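Local coordinates for protein methylxanthine N3-demethylase NdmB (Pseudomonas putida, PDB 6ICL) that removes the N3-methyl group of theobromine, 3-methylxanthine, caffeine and theophylline as formaldehyde, using O2 and NADH, as a Rieske non-heme iron oxygenase, at residues F138-K143 and V147-D152; L66-L71 and I75-D80; V217-V222 and L226-A231. All coordinates share one frame; numbering follows the deposited sequence.

Contact 1: F138-K143 and V147-D152; sequences FDCEVK and VWVRLD
Arg150 and Asp139 lie side by side on one face of an antiparallel beta hairpin, strands 137-143 and 146-150, and their salt bridge can be traced from the arginine backbone outward. Arg150 CB rests 3.9 Å from Asp139 CB. The chain then runs out extended, with CG anti to the backbone N (chi1 176°), until a bend at chi3 turns the NE/NH2 edge of the guanidinium to the carboxylate. NE and NH2 both donate to a single oxygen: Arg150 NH2 meets Asp139 OD2 at 2.7 Å, nearly in line with its C-O bond, while NE reaches the anti lone pair of OD2 at 2.9 Å. OD2 lies in the guanidinium plane, whereas the carboxylate plane is turned 45° from it, and both donors fall on OD2. The remaining nitrogen, NH1, bonds to Thr158 OG1, so all three guanidinium nitrogens have a partner. Beside this pair, a water bridges Asp139 N and Arg150 O.

Further along the same face, Trp148 uses its indole edge: NE1 donates to Lys143 O at 3.1 Å, with the acceptor in the ring plane, which should restrain the rotation of the ring. The backbones of Glu141 and Trp148 exchange two hydrogen bonds. The other face is apolar, with Cys140 SG 3.8 Å from Val147 CG1. At the open end of the hairpin, just past strand 146-150, Leu151 CD2 sits over the Phe138 ring, 3.8 Å from its centroid and 10° off the normal, a CH-pi contact.

Within the antiparallel Rieske-domain sheet the hairpin is flanked by strand 74-79, bonded through Phe138 to Ala77, and by strand 37-42, which pairs with Val147 and Val149 and lays Trp37 against Asp139 and Arg150.

Contact 2: L66-L71 and I75-D80; sequences LVLARL and IIAAAD
Val67 and Ala78 form a hydrogen-bonded pair in the antiparallel beta hairpin of strands 64-71 and 74-79, part of the Rieske domain, and their backbones exchange two hydrogen bonds. Ala69 and Ile76 repeat the exchange, Ile76 N reaching Ala69 O at 2.7 Å with an N-H...O angle of 170°. Between these pairs Leu68 faces Ala77, its CD2 lying 3.5 Å from Ala77 CB.

Val67, Ala69, Ile76 and Ala78 share one face of the hairpin. Ile76 places CG1 between its backbone N and carbonyl carbon (chi1 65°), which brings CG1 to 3.3 Å from Ala69 O; Ile76 CD1 lies 4.1 Å from Leu71 CD1. On the other face, shared by Leu68 and Ala77, the aliphatic part of Arg70 passes Ile75, with Arg70 CD 4.0 Å from Ile75 CG1.

Farther out, Phe46 of helix 43-48 covers Leu68, Arg70 and Ile75, and Cys140 and Val142 of strand 137-143 back Ile75. The Arg70 guanidinium is anchored by a salt bridge to Glu47 and by bonds to His54 and Gly53 O. At the opposite end the strand gives way to Asp80, two residues before Cys82, a predicted ligand of the [2Fe-2S] cluster; Ser90 and Gln88 hold the Asp80 carboxylate, and its carbonyl O accepts from Trp322 NE1 of a neighbouring subunit. Asp80 CB packs 3.6 Å from Leu66 C, and one water lies 2.7 Å from Asp80 OD2 and 2.9 Å from Leu66 O.

Contact 3: V217-V222 and L226-A231; sequences VYVNRV and LQFKLA
Val219 and Leu226 meet at the apolar centre of an antiparallel beta hairpin, strands 219-222 and 225-230, at the margin of the large sheet in the C-terminal oxygenase domain. Val219 CG1 lies 3.5 Å from Leu226 CD2, the two side chains crossing at a slant. Beyond the paired strand Val217 lies alongside Phe228 and Leu230, its CG2 touching Phe228 CB at 3.9 Å and Leu230 CD2 at 3.6 Å. Phe228 puts its ring carbon CG between the backbone N and the carbonyl carbon (chi1 44°). CB borders Val217, and this torsion carries the ring away from the partner segment to stack with Tyr250 of strand 246-253, while helix 337-355 closes over this side, Ile338 meeting Phe228 and Lys337 and Gln341 meeting Val219.

Only one residue pair, Asn220 with Gln227, exchanges hydrogen bonds between the two segments. Asn220 N donates to Gln227 O at 2.8 Å and 174°; Gln227 N answers to Asn220 O at the same length. Arg221, on the same face as Leu226, extends its chain toward helix 337-355, where it forms a salt bridge with Glu348 and a cation-pi contact with Trp345.

Toward the polar edge, the extended Gln227 side chain crosses that of Val222 at about a right angle, with Gln227 CD 3.6 Å from Val222 CB. Both amides have partners beyond the two segments: Gln227 NE2 bonds to Glu225 OE1, and Asn220 OD1 accepts from Glu370 N in the C-terminal tail. One water links the two amides, accepting from Asn220 ND2 and donating to Gln227 OE1, 2.9 Å from each.

Overall arrangement
All three contacts are antiparallel hairpins, but they differ in depth and lie in two domains. Contacts 1 and 2 belong to one Rieske-domain sheet, centres 10 Å apart, and join where strands 137-143 and 74-79 are neighbours: Val142 CG2 packs 3.7 Å from Ile75 CD1. Phe138 also reaches across to Leu66 of strand 64-71. Contact 2 is buried and almost wholly aliphatic between its strands, whereas contact 1, partly buried, carries a salt bridge and an indole bond on one face. Contact 3 stands apart in the oxygenase domain, about 14 Å from contact 1 between nearest atoms. It too is partly buried, pairing an apolar face under a helix with a water-bridged amide edge.

Contact 1: F138-K143 and V147-D152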
loop_
_atom_site.group_PDB
_atom_site.type_symbol
_atom_site.label_atom_id
_atom_site.label_comp_id
_atom_site.label_asym_id
_atom_site.label_seq_id
_atom_site.Cartn_x
_atom_site.Cartn_y
_atom_site.Cartn_z
ATOM N N PHE A 138 -9.384 -37.664 10.687
ATOM C CA PHE A 138 -9.967 -37.998 9.393
ATOM C C PHE A 138 -9.004 -38.822 8.556
ATOM O O PHE A 138 -7.787 -38.750 8.729
ATOM C CB PHE A 138 -10.388 -36.720 8.588
ATOM C CG PHE A 138 -11.334 -35.833 9.335
ATOM C CD1 PHE A 138 -12.659 -36.200 9.513
ATOM C CD2 PHE A 138 -10.899 -34.635 9.879
ATOM C CE1 PHE A 138 -13.539 -35.374 10.223
ATOM C CE2 PHE A 138 -11.774 -33.812 10.596
ATOM C CZ PHE A 138 -13.091 -34.180 10.760
ATOM N N ASP A 139 -9.566 -39.599 7.629
ATOM C CA ASP A 139 -8.764 -40.244 6.591
ATOM C C ASP A 139 -7.840 -39.244 5.911
ATOM O O ASP A 139 -8.268 -38.156 5.513
ATOM C CB ASP A 139 -9.663 -40.861 5.528
ATOM C CG ASP A 139 -10.345 -42.140 5.991
ATOM O OD1 ASP A 139 -10.027 -42.656 7.081
ATOM O OD2 ASP A 139 -11.221 -42.605 5.237
ATOM N N CYS A 140 -6.591 -39.646 5.714
ATOM C CA CYS A 140 -5.578 -38.739 5.202
ATOM C C CYS A 140 -4.439 -39.579 4.666
ATOM O O CYS A 140 -3.907 -40.417 5.391
ATOM C CB CYS A 140 -5.083 -37.766 6.308
ATOM S SG CYS A 140 -3.771 -36.614 5.772
ATOM N N GLU A 141 -4.096 -39.382 3.395
ATOM C CA GLU A 141 -3.050 -40.162 2.745
ATOM C C GLU A 141 -2.356 -39.279 1.724
ATOM O O GLU A 141 -2.992 -38.435 1.090
ATOM C CB GLU A 141 -3.599 -41.419 2.024
ATOM C CG GLU A 141 -4.396 -42.420 2.898
ATOM C CD GLU A 141 -3.563 -43.082 4.024
ATOM O OE1 GLU A 141 -2.313 -42.945 4.018
ATOM O OE2 GLU A 141 -4.170 -43.715 4.930
ATOM N N VAL A 142 -1.055 -39.491 1.557
ATOM C CA VAL A 142 -0.268 -38.794 0.544
ATOM C C VAL A 142 -0.226 -39.650 -0.719
ATOM O O VAL A 142 0.178 -40.815 -0.679
ATOM C CB VAL A 142 1.152 -38.492 1.057
ATOM C CG1 VAL A 142 2.008 -37.863 -0.055
ATOM C CG2 VAL A 142 1.099 -37.554 2.255
ATOM N N LYS A 143 -0.633 -39.084 -1.849
ATOM C CA LYS A 143 -0.507 -39.812 -3.102
ATOM C C LYS A 143 -0.206 -38.815 -4.203
ATOM O O LYS A 143 -0.792 -37.737 -4.241
ATOM C CB LYS A 143 -1.776 -40.608 -3.427
ATOM C CG LYS A 143 -1.568 -41.689 -4.506
ATOM C CD LYS A 143 -2.796 -42.575 -4.634
ATOM C CE LYS A 143 -2.554 -43.724 -5.608
ATOM N NZ LYS A 143 -3.752 -44.632 -5.605
ATOM N N VAL A 147 -1.508 -34.177 -0.561
ATOM C CA VAL A 147 -2.193 -34.603 0.655
ATOM C C VAL A 147 -3.700 -34.656 0.411
ATOM O O VAL A 147 -4.324 -33.638 0.084
ATOM C CB VAL A 147 -1.871 -33.667 1.827
ATOM C CG1 VAL A 147 -2.514 -34.190 3.117
ATOM C CG2 VAL A 147 -0.360 -33.513 1.983
ATOM N N TRP A 148 -4.288 -35.838 0.615
ATOM C CA TRP A 148 -5.705 -36.104 0.391
ATOM C C TRP A 148 -6.390 -36.357 1.720
ATOM O O TRP A 148 -5.830 -37.006 2.611
ATOM C CB TRP A 148 -5.899 -37.336 -0.502
ATOM C CG TRP A 148 -5.251 -37.215 -1.804
ATOM C CD1 TRP A 148 -3.952 -37.521 -2.117
ATOM C CD2 TRP A 148 -5.849 -36.727 -2.996
ATOM N NE1 TRP A 148 -3.713 -37.264 -3.446
ATOM C CE2 TRP A 148 -4.868 -36.774 -4.008
ATOM C CE3 TRP A 148 -7.132 -36.260 -3.315
ATOM C CZ2 TRP A 148 -5.123 -36.358 -5.310
ATOM C CZ3 TRP A 148 -7.389 -35.864 -4.602
ATOM C CH2 TRP A 148 -6.389 -35.912 -5.591
ATOM N N VAL A 149 -7.605 -35.861 1.849
ATOM C CA VAL A 149 -8.406 -36.048 3.043
ATOM C C VAL A 149 -9.801 -36.493 2.616
ATOM O O VAL A 149 -10.362 -35.976 1.644
ATOM C CB VAL A 149 -8.497 -34.758 3.891
ATOM C CG1 VAL A 149 -9.402 -34.977 5.108
ATOM C CG2 VAL A 149 -7.105 -34.264 4.316
ATOM N N ARG A 150 -10.366 -37.435 3.367
ATOM C CA ARG A 150 -11.757 -37.843 3.220
ATOM C C ARG A 150 -12.432 -37.665 4.569
ATOM O O ARG A 150 -12.007 -38.259 5.563
ATOM C CB ARG A 150 -11.873 -39.292 2.733
ATOM C CG ARG A 150 -13.339 -39.781 2.667
ATOM C CD ARG A 150 -13.437 -41.162 2.031
ATOM N NE ARG A 150 -12.775 -42.187 2.831
ATOM C CZ ARG A 150 -12.666 -43.467 2.469
ATOM N NH1 ARG A 150 -13.166 -43.886 1.303
ATOM N NH2 ARG A 150 -12.042 -44.329 3.263
ATOM N N LEU A 151 -13.465 -36.821 4.606
ATOM C CA LEU A 151 -14.070 -36.467 5.874
ATOM C C LEU A 151 -14.967 -37.560 6.421
ATOM O O LEU A 151 -15.139 -37.647 7.641
ATOM C CB LEU A 151 -14.877 -35.184 5.733
ATOM C CG LEU A 151 -14.037 -33.940 5.462
ATOM C CD1 LEU A 151 -14.961 -32.727 5.372
ATOM C CD2 LEU A 151 -12.969 -33.766 6.560
ATOM N N ASP A 152 -15.575 -38.368 5.559
ATOM C CA ASP A 152 -16.539 -39.358 6.018
ATOM C C ASP A 152 -16.243 -40.702 5.377
ATOM O O ASP A 152 -16.270 -40.832 4.146
ATOM C CB ASP A 152 -17.985 -38.938 5.741
ATOM C CG ASP A 152 -18.979 -39.795 6.516
ATOM O OD1 ASP A 152 -18.706 -40.988 6.676
ATOM O OD2 ASP A 152 -19.999 -39.286 7.005
HETATM O O HOH W 1 -12.419 -40.074 7.889
#

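Contact 2: L66-L71 and I75-D80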
loop_
_atom_site.group_PDB
_atom_site.type_symbol
_atom_site.label_atom_id
_atom_site.label_comp_id
_atom_site.label_asym_id
_atom_site.label_seq_id
_atom_site.Cartn_x
_atom_site.Cartn_y
_atom_site.Cartn_z
ATOM N N LEU A 66 -9.342 -27.676 9.272
ATOM C CA LEU A 66 -8.598 -28.888 9.592
ATOM C C LEU A 66 -7.170 -28.509 9.930
ATOM O O LEU A 66 -6.644 -27.519 9.412
ATOM C CB LEU A 66 -8.548 -29.878 8.391
ATOM C CG LEU A 66 -9.869 -30.271 7.687
ATOM C CD1 LEU A 66 -9.596 -31.276 6.568
ATOM C CD2 LEU A 66 -10.865 -30.839 8.666
ATOM N N VAL A 67 -6.527 -29.328 10.758
ATOM C CA VAL A 67 -5.090 -29.221 10.997
ATOM C C VAL A 67 -4.419 -30.462 10.423
ATOM O O VAL A 67 -4.921 -31.582 10.585
ATOM C CB VAL A 67 -4.770 -29.040 12.495
ATOM C CG1 VAL A 67 -5.438 -30.143 13.344
ATOM C CG2 VAL A 67 -3.257 -29.003 12.717
ATOM N N LEU A 68 -3.323 -30.254 9.703
ATOM C CA LEU A 68 -2.454 -31.316 9.231
ATOM C C LEU A 68 -1.183 -31.308 10.067
ATOM O O LEU A 68 -0.618 -30.243 10.341
ATOM C CB LEU A 68 -2.094 -31.125 7.751
ATOM C CG LEU A 68 -3.273 -30.988 6.771
ATOM C CD1 LEU A 68 -2.777 -30.792 5.351
ATOM C CD2 LEU A 68 -4.211 -32.209 6.848
ATOM N N ALA A 69 -0.732 -32.488 10.477
ATOM C CA ALA A 69 0.559 -32.595 11.136
ATOM C C ALA A 69 1.138 -33.966 10.840
ATOM O O ALA A 69 0.401 -34.949 10.679
ATOM C CB ALA A 69 0.450 -32.397 12.647
ATOM N N ARG A 70 2.458 -34.028 10.769
ATOM C CA ARG A 70 3.140 -35.292 10.526
ATOM C C ARG A 70 3.589 -35.823 11.874
ATOM O O ARG A 70 4.440 -35.217 12.531
ATOM C CB ARG A 70 4.321 -35.140 9.572
ATOM C CG ARG A 70 5.031 -36.473 9.345
ATOM C CD ARG A 70 5.504 -36.597 7.925
ATOM N NE ARG A 70 6.271 -35.424 7.542
ATOM C CZ ARG A 70 6.619 -35.139 6.300
ATOM N NH1 ARG A 70 6.274 -35.945 5.308
ATOM N NH2 ARG A 70 7.323 -34.046 6.054
ATOM N N LEU A 71 2.979 -36.934 12.294
ATOM C CA LEU A 71 3.252 -37.586 13.565
ATOM C C LEU A 71 3.761 -38.994 13.256
ATOM O O LEU A 71 3.060 -39.775 12.603
ATOM C CB LEU A 71 1.991 -37.653 14.435
ATOM C CG LEU A 71 1.260 -36.348 14.788
ATOM C CD1 LEU A 71 0.115 -36.624 15.750
ATOM C CD2 LEU A 71 2.206 -35.320 15.382
ATOM N N ILE A 75 1.210 -38.197 8.059
ATOM C CA ILE A 75 0.429 -36.973 8.128
ATOM C C ILE A 75 -0.985 -37.313 8.541
ATOM O O ILE A 75 -1.639 -38.175 7.944
ATOM C CB ILE A 75 0.449 -36.246 6.782
ATOM C CG1 ILE A 75 1.890 -35.987 6.359
ATOM C CG2 ILE A 75 -0.334 -34.931 6.872
ATOM C CD1 ILE A 75 1.964 -35.266 5.030
ATOM N N ILE A 76 -1.452 -36.652 9.579
ATOM C CA ILE A 76 -2.808 -36.813 10.043
ATOM C C ILE A 76 -3.563 -35.538 9.706
ATOM O O ILE A 76 -2.979 -34.471 9.476
ATOM C CB ILE A 76 -2.839 -37.090 11.558
ATOM C CG1 ILE A 76 -2.306 -35.867 12.287
ATOM C CG2 ILE A 76 -1.944 -38.278 11.892
ATOM C CD1 ILE A 76 -3.079 -35.492 13.519
ATOM N N ALA A 77 -4.880 -35.660 9.668
ATOM C CA ALA A 77 -5.783 -34.540 9.478
ATOM C C ALA A 77 -6.784 -34.603 10.616
ATOM O O ALA A 77 -7.348 -35.668 10.888
ATOM C CB ALA A 77 -6.491 -34.607 8.106
ATOM N N ALA A 78 -6.976 -33.491 11.312
ATOM C CA ALA A 78 -7.914 -33.459 12.419
ATOM C C ALA A 78 -8.634 -32.124 12.409
ATOM O O ALA A 78 -8.256 -31.205 11.681
ATOM C CB ALA A 78 -7.207 -33.679 13.760
ATOM N N ALA A 79 -9.663 -32.016 13.249
ATOM C CA ALA A 79 -10.373 -30.757 13.406
ATOM C C ALA A 79 -9.450 -29.727 14.048
ATOM O O ALA A 79 -8.799 -30.008 15.064
ATOM C CB ALA A 79 -11.623 -30.951 14.259
ATOM N N ASP A 80 -9.395 -28.533 13.455
ATOM C CA ASP A 80 -8.473 -27.485 13.900
ATOM C C ASP A 80 -9.054 -26.720 15.090
ATOM O O ASP A 80 -9.275 -25.499 15.062
ATOM C CB ASP A 80 -8.152 -26.539 12.751
ATOM C CG ASP A 80 -6.938 -25.655 13.051
ATOM O OD1 ASP A 80 -6.205 -25.942 14.041
ATOM O OD2 ASP A 80 -6.727 -24.677 12.285
HETATM O O HOH W 2 -7.614 -24.770 9.731
#

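Contact 3: V217-V222 and L226-A231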
loop_
_atom_site.group_PDB
_atom_site.type_symbol
_atom_site.label_atom_id
_atom_site.label_comp_id
_atom_site.label_asym_id
_atom_site.label_seq_id
_atom_site.Cartn_x
_atom_site.Cartn_y
_atom_site.Cartn_z
ATOM N N VAL A 217 -18.959 -38.412 -29.079
ATOM C CA VAL A 217 -18.294 -38.687 -27.816
ATOM C C VAL A 217 -19.201 -39.558 -26.965
ATOM O O VAL A 217 -20.318 -39.153 -26.621
ATOM C CB VAL A 217 -17.914 -37.401 -27.069
ATOM C CG1 VAL A 217 -19.057 -36.402 -27.126
ATOM C CG2 VAL A 217 -17.547 -37.736 -25.631
ATOM N N TYR A 218 -18.724 -40.748 -26.628
ATOM C CA TYR A 218 -19.416 -41.601 -25.685
ATOM C C TYR A 218 -18.914 -41.301 -24.283
ATOM O O TYR A 218 -17.702 -41.228 -24.050
ATOM C CB TYR A 218 -19.200 -43.070 -26.030
ATOM C CG TYR A 218 -19.884 -43.472 -27.316
ATOM C CD1 TYR A 218 -21.272 -43.495 -27.403
ATOM C CD2 TYR A 218 -19.148 -43.823 -28.442
ATOM C CE1 TYR A 218 -21.911 -43.860 -28.574
ATOM C CE2 TYR A 218 -19.782 -44.192 -29.622
ATOM C CZ TYR A 218 -21.165 -44.211 -29.680
ATOM O OH TYR A 218 -21.806 -44.577 -30.846
ATOM N N VAL A 219 -19.844 -41.120 -23.355
ATOM C CA VAL A 219 -19.527 -40.837 -21.966
ATOM C C VAL A 219 -19.949 -42.033 -21.136
ATOM O O VAL A 219 -21.143 -42.356 -21.068
ATOM C CB VAL A 219 -20.225 -39.561 -21.476
ATOM C CG1 VAL A 219 -19.827 -39.287 -20.038
ATOM C CG2 VAL A 219 -19.893 -38.379 -22.397
ATOM N N ASN A 220 -18.979 -42.680 -20.498
ATOM C CA ASN A 220 -19.236 -43.811 -19.622
ATOM C C ASN A 220 -19.013 -43.439 -18.164
ATOM O O ASN A 220 -18.212 -42.554 -17.843
ATOM C CB ASN A 220 -18.321 -44.986 -19.959
ATOM C CG ASN A 220 -18.448 -45.422 -21.404
ATOM O OD1 ASN A 220 -19.482 -45.215 -22.040
ATOM N ND2 ASN A 220 -17.392 -46.035 -21.927
ATOM N N ARG A 221 -19.722 -44.146 -17.285
ATOM C CA ARG A 221 -19.421 -44.212 -15.861
ATOM C C ARG A 221 -18.789 -45.571 -15.583
ATOM O O ARG A 221 -19.435 -46.607 -15.779
ATOM C CB ARG A 221 -20.683 -44.038 -15.020
ATOM C CG ARG A 221 -21.474 -42.753 -15.258
ATOM C CD ARG A 221 -22.557 -42.683 -14.204
ATOM N NE ARG A 221 -23.516 -41.600 -14.381
ATOM C CZ ARG A 221 -24.575 -41.458 -13.590
ATOM N NH1 ARG A 221 -24.781 -42.335 -12.614
ATOM N NH2 ARG A 221 -25.422 -40.460 -13.761
ATOM N N VAL A 222 -17.531 -45.574 -15.143
ATOM C CA VAL A 222 -16.762 -46.791 -14.920
ATOM C C VAL A 222 -16.021 -46.640 -13.593
ATOM O O VAL A 222 -15.113 -45.806 -13.477
ATOM C CB VAL A 222 -15.773 -47.052 -16.065
ATOM C CG1 VAL A 222 -14.972 -48.301 -15.783
ATOM C CG2 VAL A 222 -16.496 -47.135 -17.401
ATOM N N LEU A 226 -15.999 -40.660 -14.554
ATOM C CA LEU A 226 -16.473 -40.338 -15.897
ATOM C C LEU A 226 -15.354 -40.615 -16.891
ATOM O O LEU A 226 -14.219 -40.162 -16.698
ATOM C CB LEU A 226 -16.912 -38.880 -16.009
ATOM C CG LEU A 226 -18.355 -38.530 -15.666
ATOM C CD1 LEU A 226 -18.570 -37.039 -15.826
ATOM C CD2 LEU A 226 -19.341 -39.328 -16.547
ATOM N N GLN A 227 -15.660 -41.380 -17.942
ATOM C CA GLN A 227 -14.675 -41.724 -18.950
ATOM C C GLN A 227 -15.221 -41.376 -20.323
ATOM O O GLN A 227 -16.340 -41.766 -20.677
ATOM C CB GLN A 227 -14.297 -43.201 -18.872
ATOM C CG GLN A 227 -13.681 -43.576 -17.549
ATOM C CD GLN A 227 -13.152 -44.992 -17.540
ATOM O OE1 GLN A 227 -13.379 -45.751 -18.481
ATOM N NE2 GLN A 227 -12.436 -45.354 -16.476
ATOM N N PHE A 228 -14.441 -40.613 -21.077
ATOM C CA PHE A 228 -14.812 -40.269 -22.431
ATOM C C PHE A 228 -13.535 -40.029 -23.210
ATOM O O PHE A 228 -12.462 -39.810 -22.640
ATOM C CB PHE A 228 -15.740 -39.047 -22.489
ATOM C CG PHE A 228 -15.323 -37.911 -21.579
ATOM C CD1 PHE A 228 -15.650 -37.924 -20.233
ATOM C CD2 PHE A 228 -14.609 -36.832 -22.075
ATOM C CE1 PHE A 228 -15.273 -36.881 -19.394
ATOM C CE2 PHE A 228 -14.225 -35.779 -21.230
ATOM C CZ PHE A 228 -14.561 -35.809 -19.902
ATOM N N LYS A 229 -13.664 -40.093 -24.521
ATOM C CA LYS A 229 -12.546 -39.962 -25.429
ATOM C C LYS A 229 -12.994 -39.041 -26.552
ATOM O O LYS A 229 -14.137 -39.116 -27.000
ATOM C CB LYS A 229 -12.092 -41.350 -25.949
ATOM C CG LYS A 229 -11.064 -41.305 -27.073
ATOM C CD LYS A 229 -10.332 -42.646 -27.226
ATOM C CE LYS A 229 -9.381 -42.654 -28.429
ATOM N NZ LYS A 229 -9.634 -43.788 -29.374
ATOM N N LEU A 230 -12.130 -38.113 -26.932
ATOM C CA LEU A 230 -12.401 -37.169 -28.004
ATOM C C LEU A 230 -11.330 -37.346 -29.064
ATOM O O LEU A 230 -10.138 -37.397 -28.743
ATOM C CB LEU A 230 -12.404 -35.720 -27.499
ATOM C CG LEU A 230 -13.313 -35.355 -26.322
ATOM C CD1 LEU A 230 -13.160 -33.878 -25.987
ATOM C CD2 LEU A 230 -14.764 -35.665 -26.611
ATOM N N ALA A 231 -11.754 -37.447 -30.320
ATOM C CA ALA A 231 -10.832 -37.557 -31.434
ATOM C C ALA A 231 -11.218 -36.499 -32.488
ATOM O O ALA A 231 -12.414 -36.309 -32.746
ATOM C CB ALA A 231 -10.858 -38.960 -32.050
HETATM O O HOH W 3 -14.642 -45.834 -21.118
#